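Local coordinates for Lpg0393 helical bundle domain-containing protein (Legionella pneumophila subsp. pneumophila str. Philadelphia 1, PDB 4R0G) that acts as a guanine-nucleotide exchange factor for the small GTPases Rab5, Rab21 and Rab22, at residues C57-D60 / I61-A65; A69-M73 / E74-L78; C96-Y99 / L100-L104; Q164-S167 / V168-K172. All blocks are in the same frame, centred on the assembly; numbering follows the deposited sequence.

Contact 1 of 4, residues C57-D60 / I61-A65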
loop_
_atom_site.group_PDB
_atom_site.type_symbol
_atom_site.label_atom_id
_atom_site.label_comp_id
_atom_site.label_asym_id
_atom_site.label_seq_id
_atom_site.Cartn_x
_atom_site.Cartn_y
_atom_site.Cartn_z
ATOM N N CYS A 57 -27.579 5.296 11.254
ATOM C CA CYS A 57 -28.019 6.670 11.189
ATOM C C CYS A 57 -27.031 7.563 10.443
ATOM O O CYS A 57 -25.896 7.174 10.181
ATOM C CB CYS A 57 -28.155 7.196 12.614
ATOM S SG CYS A 57 -26.543 7.651 13.291
ATOM N N LEU A 58 -27.455 8.800 10.215
ATOM C CA LEU A 58 -26.733 9.740 9.389
ATOM C C LEU A 58 -25.301 9.970 9.880
ATOM O O LEU A 58 -24.354 10.025 9.085
ATOM C CB LEU A 58 -27.530 11.046 9.293
ATOM C CG LEU A 58 -27.033 12.101 8.311
ATOM C CD1 LEU A 58 -27.090 11.552 6.883
ATOM C CD2 LEU A 58 -27.871 13.363 8.450
ATOM N N ASP A 59 -25.138 10.083 11.188
ATOM C CA ASP A 59 -23.818 10.270 11.772
ATOM C C ASP A 59 -22.901 9.040 11.568
ATOM O O ASP A 59 -21.693 9.179 11.395
ATOM C CB ASP A 59 -23.959 10.691 13.253
ATOM C CG ASP A 59 -22.617 10.750 13.988
ATOM O OD1 ASP A 59 -21.813 11.681 13.658
ATOM O OD2 ASP A 59 -22.384 9.874 14.890
ATOM N N ASP A 60 -23.474 7.843 11.550
ATOM C CA ASP A 60 -22.684 6.622 11.335
ATOM C C ASP A 60 -22.015 6.705 9.975
ATOM O O ASP A 60 -20.864 6.312 9.792
ATOM C CB ASP A 60 -23.573 5.357 11.376
ATOM C CG ASP A 60 -23.974 4.927 12.800
ATOM O OD1 ASP A 60 -23.995 5.773 13.730
ATOM O OD2 ASP A 60 -24.294 3.725 12.978
ATOM N N ILE A 61 -22.766 7.223 9.020
ATOM C CA ILE A 61 -22.297 7.390 7.656
ATOM C C ILE A 61 -21.166 8.404 7.583
ATOM O O ILE A 61 -20.126 8.137 6.980
ATOM C CB ILE A 61 -23.467 7.858 6.776
ATOM C CG1 ILE A 61 -24.576 6.832 6.841
ATOM C CG2 ILE A 61 -23.050 8.103 5.348
ATOM C CD1 ILE A 61 -25.815 7.298 6.217
ATOM N N LYS A 62 -21.368 9.562 8.208
ATOM C CA LYS A 62 -20.384 10.644 8.118
ATOM C C LYS A 62 -19.036 10.322 8.760
ATOM O O LYS A 62 -17.988 10.785 8.304
ATOM C CB LYS A 62 -20.971 11.952 8.664
ATOM C CG LYS A 62 -21.692 12.756 7.593
ATOM C CD LYS A 62 -22.025 14.145 8.044
ATOM C CE LYS A 62 -22.767 14.903 6.949
ATOM N NZ LYS A 62 -23.324 16.209 7.451
ATOM N N LYS A 63 -19.071 9.531 9.823
ATOM C CA LYS A 63 -17.845 9.130 10.491
ATOM C C LYS A 63 -17.189 8.068 9.646
ATOM O O LYS A 63 -15.965 8.018 9.512
ATOM C CB LYS A 63 -18.115 8.646 11.924
ATOM C CG LYS A 63 -17.976 9.751 12.935
ATOM C CD LYS A 63 -18.832 9.517 14.165
ATOM C CE LYS A 63 -19.041 10.826 14.948
ATOM N NZ LYS A 63 -19.851 10.626 16.204
ATOM N N PHE A 64 -18.009 7.236 9.036
ATOM C CA PHE A 64 -17.463 6.195 8.194
ATOM C C PHE A 64 -16.793 6.862 6.987
ATOM O O PHE A 64 -15.843 6.315 6.406
ATOM C CB PHE A 64 -18.561 5.210 7.784
ATOM C CG PHE A 64 -18.077 4.116 6.907
ATOM C CD1 PHE A 64 -17.320 3.076 7.437
ATOM C CD2 PHE A 64 -18.348 4.129 5.531
ATOM C CE1 PHE A 64 -16.856 2.056 6.627
ATOM C CE2 PHE A 64 -17.883 3.098 4.699
ATOM C CZ PHE A 64 -17.135 2.070 5.250
ATOM N N ALA A 65 -17.268 8.062 6.636
ATOM C CA ALA A 65 -16.676 8.802 5.522
ATOM C C ALA A 65 -15.234 9.153 5.867
ATOM O O ALA A 65 -14.328 9.009 5.024
ATOM C CB ALA A 65 -17.462 10.041 5.197
#
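Lys63 NZ is held by Asp59 OD2 at 3.0 Å, in a salt bridge between residues one helical turn apart. The bond uses the syn lone pair of OD2, on the side of the other oxygen. Asp59 OD1 lies farther from Lys63 NZ, at 3.4 Å. Asp59 has CG anti to the backbone N (chi1 173°), and Lys63 is extended beyond CG, which brings its ammonium group back to the carboxylate. NZ also bonds to the carbonyl of Arg13, so the lysine ties this turn to helix 5-14.

The carboxylate of Asp60 is engaged separately, by Trp51 NE1 and Arg13 NE. Behind these charges runs regular helical bonding. Lys62 N meets Leu58 O at 3.1 Å, and Phe64 N meets Asp60 O at 3.1 Å. Ile61 CD1 approaches Leu58 CD1 at 4.5 Å. Both side chains also rest on Trp149 of helix 132-151, while Phe64 packs against helix 80-101.

At the start, Cys57 SG accepts a weak bond from Asp60 N at 3.5 Å. This is an N-cap by a cysteine thiol. The cap and the i to i+4 salt bridge are characteristic of a helix N-terminus, here that of helix 58-71 in the VPS9-like domain.

Contact 2 of 4, residues A69-M73 / E74-L78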
loop_
_atom_site.group_PDB
_atom_site.type_symbol
_atom_site.label_atom_id
_atom_site.label_comp_id
_atom_site.label_asym_id
_atom_site.label_seq_id
_atom_site.Cartn_x
_atom_site.Cartn_y
_atom_site.Cartn_z
ATOM N N ALA A 69 -11.987 8.209 3.632
ATOM C CA ALA A 69 -11.072 9.246 3.174
ATOM C C ALA A 69 -9.646 8.845 3.539
ATOM O O ALA A 69 -8.710 9.032 2.763
ATOM C CB ALA A 69 -11.424 10.574 3.819
ATOM N N VAL A 70 -9.496 8.275 4.730
ATOM C CA VAL A 70 -8.208 7.768 5.162
ATOM C C VAL A 70 -7.757 6.612 4.264
ATOM O O VAL A 70 -6.621 6.553 3.855
ATOM C CB VAL A 70 -8.235 7.302 6.618
ATOM C CG1 VAL A 70 -6.886 6.720 6.978
ATOM C CG2 VAL A 70 -8.627 8.459 7.573
ATOM N N HIS A 71 -8.664 5.705 3.939
ATOM C CA HIS A 71 -8.336 4.543 3.129
ATOM C C HIS A 71 -7.836 4.976 1.751
ATOM O O HIS A 71 -7.135 4.223 1.063
ATOM C CB HIS A 71 -9.565 3.637 3.041
ATOM C CG HIS A 71 -9.357 2.357 2.290
ATOM N ND1 HIS A 71 -9.646 2.229 0.947
ATOM C CD2 HIS A 71 -8.948 1.134 2.704
ATOM C CE1 HIS A 71 -9.404 0.988 0.562
ATOM N NE2 HIS A 71 -8.979 0.299 1.607
ATOM N N GLU A 72 -8.174 6.200 1.346
ATOM C CA GLU A 72 -7.728 6.700 0.043
ATOM C C GLU A 72 -6.468 7.547 0.064
ATOM O O GLU A 72 -6.053 8.039 -0.993
ATOM C CB GLU A 72 -8.847 7.419 -0.702
ATOM C CG GLU A 72 -10.135 6.602 -0.808
ATOM C CD GLU A 72 -9.903 5.205 -1.354
ATOM O OE1 GLU A 72 -9.535 5.069 -2.542
ATOM O OE2 GLU A 72 -10.087 4.224 -0.598
ATOM N N MET A 73 -5.840 7.717 1.233
ATOM C CA MET A 73 -4.549 8.408 1.271
ATOM C C MET A 73 -3.472 7.611 0.523
ATOM O O MET A 73 -3.546 6.377 0.395
ATOM C CB MET A 73 -4.112 8.729 2.699
ATOM C CG MET A 73 -5.248 9.097 3.595
ATOM S SD MET A 73 -4.981 10.344 4.867
ATOM C CE MET A 73 -3.199 10.449 4.973
ATOM N N GLU A 74 -2.484 8.333 0.003
ATOM C CA GLU A 74 -1.407 7.713 -0.752
ATOM C C GLU A 74 -0.504 6.886 0.151
ATOM O O GLU A 74 0.169 5.961 -0.311
ATOM C CB GLU A 74 -0.580 8.769 -1.507
ATOM C CG GLU A 74 -0.952 8.966 -2.979
ATOM C CD GLU A 74 -2.275 9.719 -3.159
ATOM O OE1 GLU A 74 -2.743 9.817 -4.321
ATOM O OE2 GLU A 74 -2.850 10.217 -2.149
ATOM N N SER A 75 -0.491 7.210 1.443
ATOM C CA SER A 75 0.326 6.455 2.380
ATOM C C SER A 75 -0.310 5.090 2.644
ATOM O O SER A 75 0.298 4.239 3.306
ATOM C CB SER A 75 0.502 7.233 3.662
ATOM O OG SER A 75 0.489 8.625 3.400
ATOM N N ARG A 76 -1.525 4.912 2.099
ATOM C CA ARG A 76 -2.334 3.687 2.145
ATOM C C ARG A 76 -2.344 2.931 3.475
ATOM O O ARG A 76 -1.997 1.739 3.514
ATOM C CB ARG A 76 -1.978 2.712 1.012
ATOM C CG ARG A 76 -2.403 3.129 -0.378
ATOM C CD ARG A 76 -3.840 2.791 -0.763
ATOM N NE ARG A 76 -4.270 3.713 -1.817
ATOM C CZ ARG A 76 -5.528 3.949 -2.187
ATOM N NH1 ARG A 76 -6.549 3.308 -1.593
ATOM N NH2 ARG A 76 -5.751 4.842 -3.161
ATOM N N PRO A 77 -2.811 3.587 4.553
ATOM C CA PRO A 77 -2.671 2.975 5.882
ATOM C C PRO A 77 -3.459 1.668 5.992
ATOM O O PRO A 77 -3.162 0.853 6.857
ATOM C CB PRO A 77 -3.226 4.050 6.822
ATOM C CG PRO A 77 -4.267 4.774 5.944
ATOM C CD PRO A 77 -3.653 4.800 4.574
ATOM N N LEU A 78 -4.440 1.435 5.127
ATOM C CA LEU A 78 -5.225 0.215 5.301
ATOM C C LEU A 78 -5.051 -0.702 4.119
ATOM O O LEU A 78 -5.654 -0.479 3.080
ATOM C CB LEU A 78 -6.713 0.566 5.475
ATOM C CG LEU A 78 -7.101 1.495 6.631
ATOM C CD1 LEU A 78 -8.342 2.284 6.274
ATOM C CD2 LEU A 78 -7.321 0.735 7.946
#
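Arg76 folds back over the residues that follow helix 58-71 and meets them twice, through its backbone and through its guanidinium. Its backbone N donates to Met73 O at 3.0 Å, closing the type I beta turn from Met73 to Arg76. The donor stands well above the carbonyl plane, 61° out of it. Farther along, Arg76 NH1 forms a long salt bridge to Glu72 OE1 at 3.6 Å. The carboxylate and guanidinium planes are 80° apart, so the two groups do not pair side by side. A bend at chi2 (-84°) brings the arginine chain back, and Met73 O and Glu72 O lie over one face of the guanidinium.

On the apolar side, Val70 CG1 packs on Pro77 CG at 3.4 Å. Leu78 CB comes up to the edge of the His71 ring, 3.6 Å from CD2.

The next shell positions these groups. His71 ND1 donates to Glu72 OE2 at 2.6 Å, nearly in the ring plane. The other ring nitrogen, NE2, is bonded to Ser83 of helix 80-101. The imidazole is therefore fixed at both nitrogens. Pro77 O reaches Tyr173 of helix 155-183. Asp177 of the second subunit bonds to Glu74 N and Ser75 OG, which puts the turn at the dimer interface.

The carboxylate of Glu72 thus serves two partners, one oxygen for histidine and the other for arginine. It links the imidazole to the guanidinium and helps fix the orientation of the His71 ring.

Contact 3 of 4, residues C96-Y99 / L100-L104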
loop_
_atom_site.group_PDB
_atom_site.type_symbol
_atom_site.label_atom_id
_atom_site.label_comp_id
_atom_site.label_asym_id
_atom_site.label_seq_id
_atom_site.Cartn_x
_atom_site.Cartn_y
_atom_site.Cartn_z
ATOM N N CYS A 96 -28.135 0.014 3.315
ATOM C CA CYS A 96 -28.650 0.697 4.500
ATOM C C CYS A 96 -29.057 2.152 4.175
ATOM O O CYS A 96 -30.104 2.616 4.601
ATOM C CB CYS A 96 -27.651 0.661 5.678
ATOM S SG CYS A 96 -27.211 -0.999 6.282
ATOM N N MET A 97 -28.236 2.867 3.413
ATOM C CA MET A 97 -28.585 4.237 3.022
ATOM C C MET A 97 -29.884 4.259 2.230
ATOM O O MET A 97 -30.728 5.131 2.414
ATOM C CB MET A 97 -27.463 4.895 2.227
ATOM C CG MET A 97 -26.221 5.154 3.060
ATOM S SD MET A 97 -24.854 5.917 2.162
ATOM C CE MET A 97 -25.442 7.607 2.000
ATOM N N VAL A 98 -30.052 3.261 1.374
ATOM C CA VAL A 98 -31.253 3.134 0.576
ATOM C C VAL A 98 -32.445 2.838 1.466
ATOM O O VAL A 98 -33.495 3.481 1.363
ATOM C CB VAL A 98 -31.086 2.037 -0.465
ATOM C CG1 VAL A 98 -32.414 1.780 -1.212
ATOM C CG2 VAL A 98 -29.946 2.418 -1.392
ATOM N N TYR A 99 -32.278 1.865 2.354
ATOM C CA TYR A 99 -33.354 1.492 3.273
ATOM C C TYR A 99 -33.720 2.642 4.199
ATOM O O TYR A 99 -34.880 2.824 4.522
ATOM C CB TYR A 99 -32.961 0.259 4.062
ATOM C CG TYR A 99 -32.872 -0.948 3.177
ATOM C CD1 TYR A 99 -33.609 -1.008 2.009
ATOM C CD2 TYR A 99 -32.062 -2.036 3.507
ATOM C CE1 TYR A 99 -33.562 -2.120 1.197
ATOM C CE2 TYR A 99 -31.995 -3.153 2.698
ATOM C CZ TYR A 99 -32.754 -3.187 1.541
ATOM O OH TYR A 99 -32.719 -4.274 0.695
ATOM N N LEU A 100 -32.735 3.434 4.609
ATOM C CA LEU A 100 -32.973 4.545 5.527
ATOM C C LEU A 100 -33.763 5.633 4.835
ATOM O O LEU A 100 -34.800 6.065 5.338
ATOM C CB LEU A 100 -31.642 5.125 6.019
ATOM C CG LEU A 100 -31.549 5.733 7.430
ATOM C CD1 LEU A 100 -30.310 6.594 7.521
ATOM C CD2 LEU A 100 -32.778 6.526 7.851
ATOM N N THR A 101 -33.271 6.078 3.684
ATOM C CA THR A 101 -33.943 7.147 2.945
ATOM C C THR A 101 -35.398 6.803 2.600
ATOM O O THR A 101 -36.277 7.662 2.657
ATOM C CB THR A 101 -33.165 7.506 1.675
ATOM O OG1 THR A 101 -31.884 8.027 2.051
ATOM C CG2 THR A 101 -33.902 8.549 0.892
ATOM N N ASN A 102 -35.625 5.535 2.262
ATOM C CA ASN A 102 -36.916 5.021 1.781
ATOM C C ASN A 102 -37.878 4.318 2.766
ATOM O O ASN A 102 -38.823 3.669 2.338
ATOM C CB ASN A 102 -36.712 4.219 0.496
ATOM C CG ASN A 102 -35.935 5.004 -0.558
ATOM O OD1 ASN A 102 -36.479 5.886 -1.220
ATOM N ND2 ASN A 102 -34.647 4.697 -0.696
ATOM N N ASN A 103 -37.573 4.379 4.060
ATOM C CA ASN A 103 -38.431 3.835 5.129
ATOM C C ASN A 103 -38.657 2.323 5.088
ATOM O O ASN A 103 -39.702 1.826 5.495
ATOM C CB ASN A 103 -39.780 4.579 5.237
ATOM C CG ASN A 103 -39.611 6.090 5.393
ATOM O OD1 ASN A 103 -38.570 6.571 5.861
ATOM N ND2 ASN A 103 -40.637 6.847 4.990
ATOM N N LEU A 104 -37.670 1.599 4.592
ATOM C CA LEU A 104 -37.756 0.156 4.521
ATOM C C LEU A 104 -37.205 -0.524 5.771
ATOM O O LEU A 104 -37.411 -1.720 5.958
ATOM C CB LEU A 104 -37.001 -0.361 3.278
ATOM C CG LEU A 104 -37.710 -0.457 1.921
ATOM C CD1 LEU A 104 -39.220 -0.644 2.105
ATOM C CD2 LEU A 104 -37.407 0.736 1.030
#
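Asn102 and Val98 make the tight part of this helix end. Val98 O takes two bonds from the same residue, one from Asn102 N at 3.1 Å and one from Asn102 ND2 at 2.7 Å. The side-chain donor is tilted 21° from the carbonyl plane and the bond is moderately bent. With CG anti to the carbonyl carbon (chi1 -52°), the asparagine amide curls back over the last turn, and ND2 also comes near Val98 CG1. Phe138 of helix 132-151 packs on both residues.

Next to it, Tyr99 CD1 meets Leu104 CB at 3.7 Å, with the leucine set obliquely to the ring. Tyr99 also stacks on Tyr108 and touches Leu52 of helix 40-53. Cys96 and Met97 extend this inner side, both lying against Phe56.

The outer side is looser. Thr101 and Asn103 are exposed, and Asn103 has no close side-chain contact with the preceding turn. Thr101 is not idle, since its OG1 is bonded to Glu142 of helix 132-151. Its backbone N still makes a regular helical bond to Met97 O at 3.0 Å.

The chain then leaves the helix. Leu104 N donates to Tyr99 O at 3.0 Å, in the carbonyl plane and on a lone pair. Asn103 N makes a weak bond to Leu100 O at 3.5 Å. Asn103 takes up left-handed backbone angles (phi 63°). The six-to-one bond from Leu104 N to Tyr99 O, the left-handed Asn103 and the Tyr99 to Leu104 apolar contact are characteristic of a Schellman-type C-cap, which ends helix 80-101.

Contact 4 of 4, residues Q164-S167 / V168-K172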
loop_
_atom_site.group_PDB
_atom_site.type_symbol
_atom_site.label_atom_id
_atom_site.label_comp_id
_atom_site.label_asym_id
_atom_site.label_seq_id
_atom_site.Cartn_x
_atom_site.Cartn_y
_atom_site.Cartn_z
ATOM N N GLN A 164 -3.168 7.930 13.875
ATOM C CA GLN A 164 -3.431 6.910 14.893
ATOM C C GLN A 164 -3.785 5.511 14.360
ATOM O O GLN A 164 -3.665 4.518 15.078
ATOM C CB GLN A 164 -4.434 7.410 15.965
ATOM C CG GLN A 164 -5.779 7.834 15.432
ATOM C CD GLN A 164 -6.614 8.615 16.447
ATOM O OE1 GLN A 164 -7.295 8.037 17.312
ATOM N NE2 GLN A 164 -6.565 9.942 16.339
ATOM N N ILE A 165 -4.201 5.430 13.103
ATOM C CA ILE A 165 -4.312 4.142 12.426
ATOM C C ILE A 165 -2.932 3.685 11.949
ATOM O O ILE A 165 -2.527 2.539 12.172
ATOM C CB ILE A 165 -5.225 4.238 11.198
ATOM C CG1 ILE A 165 -6.676 4.362 11.626
ATOM C CG2 ILE A 165 -5.072 3.028 10.291
ATOM C CD1 ILE A 165 -7.603 4.562 10.450
ATOM N N TYR A 166 -2.211 4.589 11.293
ATOM C CA TYR A 166 -0.951 4.223 10.661
ATOM C C TYR A 166 0.045 3.895 11.742
ATOM O O TYR A 166 0.918 3.055 11.566
ATOM C CB TYR A 166 -0.418 5.369 9.800
ATOM C CG TYR A 166 0.440 4.932 8.630
ATOM C CD1 TYR A 166 0.638 3.596 8.349
ATOM C CD2 TYR A 166 1.036 5.861 7.804
ATOM C CE1 TYR A 166 1.408 3.179 7.283
ATOM C CE2 TYR A 166 1.824 5.459 6.726
ATOM C CZ TYR A 166 2.006 4.110 6.471
ATOM O OH TYR A 166 2.781 3.710 5.388
ATOM N N SER A 167 -0.113 4.562 12.871
ATOM C CA SER A 167 0.708 4.306 14.030
ATOM C C SER A 167 0.824 2.809 14.290
ATOM O O SER A 167 1.933 2.286 14.498
ATOM C CB SER A 167 0.062 4.962 15.251
ATOM O OG SER A 167 0.905 4.833 16.379
ATOM N N VAL A 168 -0.321 2.126 14.287
ATOM C CA VAL A 168 -0.338 0.691 14.513
ATOM C C VAL A 168 -0.032 -0.044 13.240
ATOM O O VAL A 168 0.691 -1.032 13.195
ATOM C CB VAL A 168 -1.721 0.213 14.902
ATOM C CG1 VAL A 168 -1.698 -1.283 15.112
ATOM C CG2 VAL A 168 -2.193 0.936 16.142
ATOM N N THR A 169 -0.623 0.449 12.180
ATOM C CA THR A 169 -0.715 -0.338 10.981
ATOM C C THR A 169 0.643 -0.449 10.287
ATOM O O THR A 169 0.984 -1.487 9.735
ATOM C CB THR A 169 -1.839 0.233 10.110
ATOM O OG1 THR A 169 -2.597 -0.844 9.567
ATOM C CG2 THR A 169 -1.301 1.109 9.026
ATOM N N TYR A 170 1.438 0.612 10.359
ATOM C CA TYR A 170 2.763 0.620 9.749
ATOM C C TYR A 170 3.628 -0.499 10.324
ATOM O O TYR A 170 4.300 -1.199 9.583
ATOM C CB TYR A 170 3.422 1.987 9.950
ATOM C CG TYR A 170 4.806 2.069 9.374
ATOM C CD1 TYR A 170 5.003 2.138 7.997
ATOM C CD2 TYR A 170 5.922 2.086 10.203
ATOM C CE1 TYR A 170 6.281 2.215 7.463
ATOM C CE2 TYR A 170 7.200 2.161 9.680
ATOM C CZ TYR A 170 7.376 2.226 8.313
ATOM O OH TYR A 170 8.661 2.304 7.805
ATOM N N LEU A 171 3.589 -0.645 11.653
ATOM C CA LEU A 171 4.190 -1.782 12.356
ATOM C C LEU A 171 3.715 -3.110 11.842
ATOM O O LEU A 171 4.510 -4.028 11.723
ATOM C CB LEU A 171 3.890 -1.751 13.845
ATOM C CG LEU A 171 4.825 -0.949 14.740
ATOM C CD1 LEU A 171 4.552 -1.300 16.164
ATOM C CD2 LEU A 171 6.300 -1.218 14.388
ATOM N N LYS A 172 2.420 -3.206 11.541
ATOM C CA LYS A 172 1.816 -4.469 11.127
ATOM C C LYS A 172 2.464 -4.972 9.843
ATOM O O LYS A 172 2.963 -6.108 9.795
ATOM C CB LYS A 172 0.291 -4.339 10.990
ATOM C CG LYS A 172 -0.450 -5.536 10.357
ATOM C CD LYS A 172 -1.993 -5.413 10.548
ATOM C CE LYS A 172 -2.795 -6.714 10.240
ATOM N NZ LYS A 172 -3.046 -6.969 8.777
#
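Tyr170 N donates to Tyr166 O at 2.8 Å and Thr169 N to Ile165 O at 2.8 Å, the regular i to i+4 bonding of helix 155-183. The two tyrosines joined by the first bond also meet through their rings. This is an offset edge-to-face pair, with the edge of Tyr170 turned to the face of Tyr166. The centroids are 5.6 Å apart and the planes stand at 89°. Tyr170 CB lies 3.5 Å from Tyr166 CE1, and the anti chi1 (179°) carries the ring on so that Tyr170 CD1 comes within 3.8 Å of Tyr166 OH.

Thr169 meets the same ring differently. Its methyl CG2 lies at the edge of the Tyr166 ring, near the plane, and the two side chains cross at about a right angle. Val168 and Ile165 pack against Leu18 and Tyr17 of helix 17-20.

Tyr166 OH is bonded to Arg79 of its own chain. It also makes a weak hydrogen bond to Tyr166 OH of the second subunit, and Tyr170 packs on that same neighbouring tyrosine.

Tyr170 thus packs against a face of the Tyr166 ring and Thr169 CG2 against its edge, while the hydroxyl is committed to polar partners. The nearby Arg79 would be expected to polarise that hydroxyl, at a point where the two copies of the protein meet.

Overall arrangement
The four contacts follow one another along the chain. Contacts 1 and 2 are at the start and end of helix 58-71, with centres 18 Å apart. Contact 3 closes helix 80-101, the next helix. It touches contact 1 where Ile61 meets Met97, so the two helices pack together. All three lie in the VPS9-like domain. Contact 4 is on helix 155-183, which leads into the helical bundle domain. It adjoins contact 2, with centres 12 Å apart, and both reach the second subunit. Contacts 3 and 4 are 35 Å apart between centres, on opposite sides of the chain's centre. No residue of contact 3 is touched by the second subunit, unlike contacts 2 and 4.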